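Local coordinates for protein phosphotransferase system, HPr-related proteins (Thermoanaerobacter tengcongensis, PDB 3LE1) that probably serves as the general, non-sugar-specific phosphocarrier of the phosphoenolpyruvate-dependent sugar phosphotransferase system, at residues R17-F22 with G49-G54; S31-E36 with E71-A76; V61-E66 with A76-I81. All coordinates share one frame; numbering follows the deposited sequence.

From the N terminus, strand 2-7 leads into helix 16-26, where contact 1 begins; it closes at helix 47-53, so strands 32-37 and 40-43 lie in the chain between its two helices. Contact 2 opens within that span, on strand 32-37, and reaches forward to helix 70-82, so it crosses contact 1. Contact 3 opens on strand 60-66, after contact 1 has closed, and ends further along helix 70-82; it crosses contact 2 and shares Ala76 with it. Contacts 2 and 3 fix one helix to two neighbouring strands, while contact 1 joins the other two helices. Phe22 bridges them by touching Val35, Leu63 and Leu77.

Contact 1. Residues R17-F22 with G49-G54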
loop_
_atom_site.group_PDB
_atom_site.type_symbol
_atom_site.label_atom_id
_atom_site.label_comp_id
_atom_site.label_asym_id
_atom_site.label_seq_id
_atom_site.Cartn_x
_atom_site.Cartn_y
_atom_site.Cartn_z
ATOM N N ARG A 17 -12.567 -3.616 2.439
ATOM C CA ARG A 17 -12.527 -3.291 1.014
ATOM C C ARG A 17 -11.218 -2.643 0.547
ATOM O O ARG A 17 -10.554 -3.172 -0.349
ATOM C CB ARG A 17 -13.727 -2.438 0.583
ATOM C CG ARG A 17 -13.662 -2.088 -0.894
ATOM C CD ARG A 17 -15.013 -1.725 -1.479
ATOM N NE ARG A 17 -15.028 -1.950 -2.924
ATOM C CZ ARG A 17 -14.609 -1.066 -3.825
ATOM N NH1 ARG A 17 -14.129 0.103 -3.430
ATOM N NH2 ARG A 17 -14.663 -1.354 -5.122
ATOM N N PRO A 18 -10.856 -1.485 1.127
ATOM C CA PRO A 18 -9.585 -0.849 0.764
ATOM C C PRO A 18 -8.394 -1.810 0.819
ATOM O O PRO A 18 -7.594 -1.823 -0.115
ATOM C CB PRO A 18 -9.453 0.265 1.800
ATOM C CG PRO A 18 -10.876 0.643 2.113
ATOM C CD PRO A 18 -11.655 -0.640 2.034
ATOM N N ALA A 19 -8.276 -2.612 1.876
ATOM C CA ALA A 19 -7.172 -3.563 1.963
ATOM C C ALA A 19 -7.189 -4.528 0.772
ATOM O O ALA A 19 -6.151 -4.828 0.183
ATOM C CB ALA A 19 -7.226 -4.335 3.274
ATOM N N ALA A 20 -8.377 -5.006 0.414
ATOM C CA ALA A 20 -8.515 -5.961 -0.678
ATOM C C ALA A 20 -8.101 -5.317 -1.991
ATOM O O ALA A 20 -7.411 -5.933 -2.808
ATOM C CB ALA A 20 -9.955 -6.463 -0.773
ATOM N N LEU A 21 -8.535 -4.072 -2.174
ATOM C CA LEU A 21 -8.225 -3.292 -3.369
ATOM C C LEU A 21 -6.751 -2.926 -3.409
ATOM O O LEU A 21 -6.136 -2.900 -4.476
ATOM C CB LEU A 21 -9.054 -2.015 -3.393
ATOM C CG LEU A 21 -10.524 -2.166 -3.784
ATOM C CD1 LEU A 21 -11.357 -1.089 -3.123
ATOM C CD2 LEU A 21 -10.685 -2.136 -5.289
ATOM N N PHE A 22 -6.199 -2.617 -2.242
ATOM C CA PHE A 22 -4.786 -2.304 -2.125
ATOM C C PHE A 22 -3.958 -3.465 -2.654
ATOM O O PHE A 22 -3.100 -3.268 -3.508
ATOM C CB PHE A 22 -4.423 -1.998 -0.672
ATOM C CG PHE A 22 -3.002 -1.535 -0.482
ATOM C CD1 PHE A 22 -2.684 -0.186 -0.535
ATOM C CD2 PHE A 22 -1.987 -2.446 -0.241
ATOM C CE1 PHE A 22 -1.380 0.237 -0.352
ATOM C CE2 PHE A 22 -0.680 -2.022 -0.054
ATOM C CZ PHE A 22 -0.383 -0.680 -0.109
ATOM N N GLY A 49 -0.262 -10.070 5.619
ATOM C CA GLY A 49 0.740 -9.074 5.961
ATOM C C GLY A 49 0.128 -7.702 6.193
ATOM O O GLY A 49 0.395 -7.056 7.197
ATOM N N ILE A 50 -0.690 -7.254 5.248
ATOM C CA ILE A 50 -1.423 -6.005 5.414
ATOM C C ILE A 50 -2.171 -5.988 6.751
ATOM O O ILE A 50 -2.054 -5.037 7.525
ATOM C CB ILE A 50 -2.388 -5.758 4.226
ATOM C CG1 ILE A 50 -1.588 -5.648 2.921
ATOM C CG2 ILE A 50 -3.222 -4.500 4.446
ATOM C CD1 ILE A 50 -0.621 -4.474 2.898
ATOM N N MET A 51 -2.910 -7.058 7.033
ATOM C CA MET A 51 -3.647 -7.166 8.289
ATOM C C MET A 51 -2.723 -7.031 9.487
ATOM O O MET A 51 -3.011 -6.278 10.425
ATOM C CB MET A 51 -4.365 -8.506 8.373
ATOM C CG MET A 51 -5.403 -8.723 7.295
ATOM S SD MET A 51 -6.888 -7.755 7.576
ATOM C CE MET A 51 -6.370 -6.108 7.089
ATOM N N SER A 52 -1.618 -7.771 9.449
ATOM C CA SER A 52 -0.633 -7.757 10.527
ATOM C C SER A 52 -0.149 -6.343 10.796
ATOM O O SER A 52 0.100 -5.959 11.938
ATOM C CB SER A 52 0.573 -8.622 10.158
ATOM O OG SER A 52 1.562 -7.858 9.481
ATOM N N LEU A 53 -0.017 -5.566 9.731
ATOM C CA LEU A 53 0.546 -4.231 9.833
ATOM C C LEU A 53 -0.343 -3.272 10.649
ATOM O O LEU A 53 0.165 -2.370 11.309
ATOM C CB LEU A 53 0.819 -3.696 8.430
ATOM C CG LEU A 53 2.106 -2.905 8.190
ATOM C CD1 LEU A 53 1.818 -1.467 7.878
ATOM C CD2 LEU A 53 3.087 -3.011 9.356
ATOM N N GLY A 54 -1.660 -3.480 10.609
ATOM C CA GLY A 54 -2.588 -2.673 11.384
ATOM C C GLY A 54 -2.514 -1.195 11.047
ATOM O O GLY A 54 -2.209 -0.354 11.899
#
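Ala19 is the first residue of 17-22 to meet the other helix, and its CB points toward it. That one methyl meets two partners: CG2 of Ile50 lies 4.2 Å from Ala19 CB, and the terminal CE of Met51 lies 4.3 Å from the same atom. Met51 leaves its own backbone at a slant and then curls back, with all three torsions folded, so that only its end arrives here. One turn further on comes Phe22. Its CG is anti to the backbone N (chi1 -174°), which swings the ring toward 49-54, and Phe22 CE2 comes within 3.8 Å of Ile50 CD1. Ile50 therefore divides its work, CG2 going to the alanine and CD1 to the phenylalanine. Behind this apolar seam, Ser52 OG turns back onto a lone pair of Gly49 O at 2.7 Å, an oxygen that also accepts from Leu53 N. The axes of the two short helical segments come no closer than 10.9 Å, at 134° between their directions, so the helices touch through side chains alone. Phe22 also touches Ala44, Val35, Leu77 and Ile81. This pairing of the first two helices belongs to the open-faced beta-sandwich of HPr proteins, in which the phosphoacceptor histidine lies near the start of the first helix.

Contact 2. Residues S31-E36 with E71-A76; sequences SQIWVE and EEAIKA. With CD (cadmium ion), chain C.
In the open-faced beta-sandwich of the HPr fold, strand 32-37 meets the last helix, 70-82, where Ile33 packs on Ala73 and Ile74. The isoleucine uses both of its branches. Its longer one, extended beyond CG1 (chi2 168°), carries Ile33 CD1 to within 4.0 Å of Ala73 CB, which points toward the strand. On the shorter branch, Ile33 CG2 lies 4.4 Å from Ile74 CD1. Ile74 sets out to one side of the strand, but its folded chain brings the CD1 end nearer. Two successive helix residues thus hold the one strand residue, by apolar contact with no hydrogen bond between the segments. All three side chains are buried: Ala26 of helix 16-26 also touches Ile33, and Leu63, Ala65 and Val4 of the sheet touch Ile74. Just before the strand, Ser31 OG bonds to Asp69 OD1, which ties the strand's entrance to the approach to the helix. Glu71, on the side of the helix away from the strand, takes no part in this packing and instead reaches outward to a cadmium ion. Its OE2 binds the metal at 2.3 Å, and two waters bind the same cadmium, their oxygens 2.4 and 2.6 Å from it.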
loop_
_atom_site.group_PDB
_atom_site.type_symbol
_atom_site.label_atom_id
_atom_site.label_comp_id
_atom_site.label_asym_id
_atom_site.label_seq_id
_atom_site.Cartn_x
_atom_site.Cartn_y
_atom_site.Cartn_z
ATOM N N SER A 31 6.809 -5.978 -9.985
ATOM C CA SER A 31 7.720 -5.621 -8.909
ATOM C C SER A 31 7.367 -6.298 -7.588
ATOM O O SER A 31 6.198 -6.561 -7.299
ATOM C CB SER A 31 7.687 -4.113 -8.681
ATOM O OG SER A 31 8.350 -3.431 -9.725
ATOM N N GLN A 32 8.387 -6.524 -6.771
ATOM C CA GLN A 32 8.176 -6.774 -5.362
ATOM C C GLN A 32 7.789 -5.449 -4.727
ATOM O O GLN A 32 8.407 -4.421 -5.002
ATOM C CB GLN A 32 9.454 -7.307 -4.732
ATOM C CG GLN A 32 9.675 -8.770 -5.002
ATOM C CD GLN A 32 10.792 -9.311 -4.159
ATOM O OE1 GLN A 32 10.560 -10.061 -3.210
ATOM N NE2 GLN A 32 12.013 -8.910 -4.474
ATOM N N ILE A 33 6.746 -5.467 -3.904
ATOM C CA ILE A 33 6.245 -4.246 -3.275
ATOM C C ILE A 33 6.066 -4.439 -1.773
ATOM O O ILE A 33 5.574 -5.477 -1.326
ATOM C CB ILE A 33 4.896 -3.781 -3.871
ATOM C CG1 ILE A 33 4.930 -3.780 -5.399
ATOM C CG2 ILE A 33 4.551 -2.386 -3.356
ATOM C CD1 ILE A 33 3.551 -3.624 -6.005
ATOM N N TRP A 34 6.456 -3.426 -1.008
ATOM C CA TRP A 34 6.406 -3.488 0.445
ATOM C C TRP A 34 5.642 -2.306 1.026
ATOM O O TRP A 34 5.582 -1.226 0.426
ATOM C CB TRP A 34 7.816 -3.504 1.029
ATOM C CG TRP A 34 8.654 -4.685 0.649
ATOM C CD1 TRP A 34 8.743 -5.879 1.318
ATOM C CD2 TRP A 34 9.554 -4.784 -0.467
ATOM N NE1 TRP A 34 9.641 -6.703 0.683
ATOM C CE2 TRP A 34 10.148 -6.059 -0.416
ATOM C CE3 TRP A 34 9.921 -3.912 -1.500
ATOM C CZ2 TRP A 34 11.081 -6.489 -1.362
ATOM C CZ3 TRP A 34 10.849 -4.343 -2.442
ATOM C CH2 TRP A 34 11.411 -5.624 -2.368
ATOM N N VAL A 35 5.061 -2.532 2.201
ATOM C CA VAL A 35 4.401 -1.518 2.986
ATOM C C VAL A 35 5.002 -1.539 4.390
ATOM O O VAL A 35 5.063 -2.582 5.028
ATOM C CB VAL A 35 2.902 -1.799 3.041
ATOM C CG1 VAL A 35 2.241 -1.051 4.176
ATOM C CG2 VAL A 35 2.282 -1.434 1.724
ATOM N N GLU A 36 5.471 -0.391 4.857
ATOM C CA GLU A 36 6.107 -0.306 6.161
ATOM C C GLU A 36 5.380 0.671 7.074
ATOM O O GLU A 36 4.973 1.742 6.640
ATOM C CB GLU A 36 7.569 0.125 6.019
ATOM C CG GLU A 36 8.212 0.467 7.350
ATOM C CD GLU A 36 9.706 0.700 7.246
ATOM O OE1 GLU A 36 10.271 0.557 6.135
ATOM O OE2 GLU A 36 10.321 1.020 8.287
ATOM N N GLU A 71 8.183 2.077 -10.432
ATOM C CA GLU A 71 7.785 3.476 -10.337
ATOM C C GLU A 71 6.273 3.597 -10.490
ATOM O O GLU A 71 5.597 4.275 -9.686
ATOM C CB GLU A 71 8.511 4.325 -11.378
ATOM C CG GLU A 71 10.027 4.292 -11.189
ATOM C CD GLU A 71 10.778 4.953 -12.327
ATOM O OE1 GLU A 71 10.138 5.337 -13.334
ATOM O OE2 GLU A 71 12.015 5.072 -12.206
ATOM N N GLU A 72 5.725 2.901 -11.480
ATOM C CA GLU A 72 4.295 3.006 -11.756
ATOM C C GLU A 72 3.444 2.158 -10.807
ATOM O O GLU A 72 2.279 2.485 -10.553
ATOM C CB GLU A 72 4.014 2.687 -13.221
ATOM C CG GLU A 72 4.446 3.861 -14.095
ATOM C CD GLU A 72 4.767 3.467 -15.523
ATOM O OE1 GLU A 72 5.718 2.671 -15.740
ATOM O OE2 GLU A 72 4.078 3.997 -16.423
ATOM N N ALA A 73 4.042 1.110 -10.254
ATOM C CA ALA A 73 3.414 0.346 -9.190
ATOM C C ALA A 73 3.199 1.264 -7.985
ATOM O O ALA A 73 2.086 1.340 -7.426
ATOM C CB ALA A 73 4.275 -0.846 -8.809
ATOM N N ILE A 74 4.242 1.997 -7.591
ATOM C CA ILE A 74 4.102 2.904 -6.460
ATOM C C ILE A 74 3.082 3.996 -6.793
ATOM O O ILE A 74 2.215 4.307 -5.986
ATOM C CB ILE A 74 5.469 3.495 -6.038
ATOM C CG1 ILE A 74 6.353 2.386 -5.435
ATOM C CG2 ILE A 74 5.279 4.641 -5.055
ATOM C CD1 ILE A 74 5.743 1.760 -4.173
ATOM N N LYS A 75 3.159 4.551 -7.999
ATOM C CA LYS A 75 2.229 5.605 -8.387
ATOM C C LYS A 75 0.779 5.125 -8.312
ATOM O O LYS A 75 -0.114 5.852 -7.855
ATOM C CB LYS A 75 2.529 6.108 -9.792
ATOM C CG LYS A 75 1.501 7.103 -10.272
ATOM C CD LYS A 75 2.029 7.960 -11.381
ATOM N N ALA A 76 0.546 3.890 -8.745
ATOM C CA ALA A 76 -0.805 3.335 -8.737
ATOM C C ALA A 76 -1.358 3.250 -7.312
ATOM O O ALA A 76 -2.548 3.499 -7.055
ATOM C CB ALA A 76 -0.811 1.967 -9.388
HETATM CD CD CD C . 12.790 5.486 -14.310
HETATM O O HOH W 1 12.188 7.558 -15.270
HETATM O O HOH W 2 15.074 5.677 -13.177
#

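Contact 3. Residues V61-E66 with A76-I81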
loop_
_atom_site.group_PDB
_atom_site.type_symbol
_atom_site.label_atom_id
_atom_site.label_comp_id
_atom_site.label_asym_id
_atom_site.label_seq_id
_atom_site.Cartn_x
_atom_site.Cartn_y
_atom_site.Cartn_z
ATOM N N VAL A 61 2.567 5.681 6.140
ATOM C CA VAL A 61 3.320 4.476 5.794
ATOM C C VAL A 61 4.360 4.773 4.719
ATOM O O VAL A 61 4.280 5.798 4.032
ATOM C CB VAL A 61 2.388 3.348 5.298
ATOM C CG1 VAL A 61 1.415 2.938 6.404
ATOM C CG2 VAL A 61 1.627 3.804 4.055
ATOM N N LYS A 62 5.367 3.910 4.609
ATOM C CA LYS A 62 6.306 3.992 3.498
ATOM C C LYS A 62 6.027 2.852 2.536
ATOM O O LYS A 62 5.954 1.692 2.941
ATOM C CB LYS A 62 7.764 3.945 3.961
ATOM C CG LYS A 62 8.723 3.856 2.791
ATOM N N LEU A 63 5.812 3.201 1.276
ATOM C CA LEU A 63 5.617 2.228 0.205
ATOM C C LEU A 63 6.912 2.089 -0.572
ATOM O O LEU A 63 7.535 3.084 -0.933
ATOM C CB LEU A 63 4.529 2.706 -0.757
ATOM C CG LEU A 63 3.208 3.138 -0.134
ATOM C CD1 LEU A 63 2.324 3.767 -1.204
ATOM C CD2 LEU A 63 2.534 1.943 0.536
ATOM N N SER A 64 7.328 0.864 -0.830
ATOM C CA SER A 64 8.530 0.671 -1.625
ATOM C C SER A 64 8.330 -0.428 -2.655
ATOM O O SER A 64 7.516 -1.333 -2.474
ATOM C CB SER A 64 9.751 0.409 -0.731
ATOM O OG SER A 64 9.700 -0.869 -0.134
ATOM N N ALA A 65 9.082 -0.355 -3.750
ATOM C CA ALA A 65 8.934 -1.339 -4.797
ATOM C C ALA A 65 10.246 -1.499 -5.549
ATOM O O ALA A 65 10.973 -0.519 -5.751
ATOM C CB ALA A 65 7.823 -0.939 -5.754
ATOM N N GLU A 66 10.555 -2.733 -5.927
ATOM C CA GLU A 66 11.702 -3.003 -6.785
ATOM C C GLU A 66 11.336 -3.996 -7.882
ATOM O O GLU A 66 10.862 -5.101 -7.603
ATOM C CB GLU A 66 12.890 -3.495 -5.966
ATOM C CG GLU A 66 14.165 -3.610 -6.775
ATOM N N ALA A 76 0.546 3.890 -8.745
ATOM C CA ALA A 76 -0.805 3.335 -8.737
ATOM C C ALA A 76 -1.358 3.250 -7.312
ATOM O O ALA A 76 -2.548 3.499 -7.055
ATOM C CB ALA A 76 -0.811 1.967 -9.388
ATOM N N LEU A 77 -0.487 2.900 -6.377
ATOM C CA LEU A 77 -0.886 2.799 -4.976
ATOM C C LEU A 77 -1.093 4.181 -4.353
ATOM O O LEU A 77 -2.046 4.402 -3.585
ATOM C CB LEU A 77 0.167 2.002 -4.205
ATOM C CG LEU A 77 0.174 0.525 -4.606
ATOM C CD1 LEU A 77 1.413 -0.190 -4.078
ATOM C CD2 LEU A 77 -1.105 -0.208 -4.180
ATOM N N VAL A 78 -0.207 5.111 -4.688
ATOM C CA VAL A 78 -0.319 6.482 -4.218
ATOM C C VAL A 78 -1.650 7.075 -4.652
ATOM O O VAL A 78 -2.374 7.652 -3.838
ATOM C CB VAL A 78 0.827 7.355 -4.767
ATOM C CG1 VAL A 78 0.492 8.848 -4.664
ATOM C CG2 VAL A 78 2.123 7.026 -4.057
ATOM N N ASP A 79 -1.958 6.910 -5.935
ATOM C CA ASP A 79 -3.222 7.356 -6.503
ATOM C C ASP A 79 -4.430 6.684 -5.851
ATOM O O ASP A 79 -5.442 7.330 -5.608
ATOM C CB ASP A 79 -3.227 7.137 -8.024
ATOM C CG ASP A 79 -2.219 8.028 -8.747
ATOM O OD1 ASP A 79 -1.657 8.943 -8.114
ATOM O OD2 ASP A 79 -1.988 7.816 -9.957
ATOM N N LEU A 80 -4.329 5.393 -5.565
ATOM C CA LEU A 80 -5.439 4.699 -4.917
ATOM C C LEU A 80 -5.688 5.289 -3.533
ATOM O O LEU A 80 -6.823 5.570 -3.154
ATOM C CB LEU A 80 -5.146 3.206 -4.817
ATOM C CG LEU A 80 -6.254 2.224 -4.436
ATOM C CD1 LEU A 80 -7.357 2.187 -5.491
ATOM C CD2 LEU A 80 -5.669 0.845 -4.244
ATOM N N ILE A 81 -4.615 5.498 -2.779
ATOM C CA ILE A 81 -4.721 6.071 -1.443
ATOM C C ILE A 81 -5.255 7.510 -1.452
ATOM O O ILE A 81 -6.153 7.850 -0.678
ATOM C CB ILE A 81 -3.377 5.981 -0.693
ATOM C CG1 ILE A 81 -3.117 4.530 -0.280
ATOM C CG2 ILE A 81 -3.365 6.896 0.526
ATOM C CD1 ILE A 81 -1.663 4.211 0.053
#
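Leu63 meets Leu77, Val78 and Ile81 at the centre of the HPr fold, where the four-stranded antiparallel sheet of this open-faced beta-sandwich is covered in part by the last helix. The strand 61-66 and the helix 76-81 run in nearly opposite senses, at 151°, with their axes 10.4 Å apart, and Leu63 bridges much of that gap. Its CB points toward the helix and passes beside the CD1 end of Ile74, one turn earlier on helix 70-82. CG stands anti to the carbonyl carbon (chi1 -51°) and serves as the fork from which the two methyls part. CD2 stays nearer the sheet, where it meets Val35 of the neighbouring strand and the CZ end of the Phe22 ring, so this branch connects with helix 16-26. CD1 carries the contact with 76-81, being the atom of Leu63 that approaches each of its three partners there. The Leu77 and Ile81 side chains both face the strand, as residues one turn apart can; the backbone bond from Ile81 N to Leu77 O, 2.9 Å long, closes that turn. Val78, next after Leu77 in sequence, sets off to one side and also leans on Val4, while Ile81 also touches Ile6, so the outer strand 2-7 shares the same cover. No polar bond joins the segments. The CD1 methyl of Leu63 rests 4.1 Å from Leu77 CB, 4.3 Å from Val78 CG2 and 4.2 Å from Ile81 CD1.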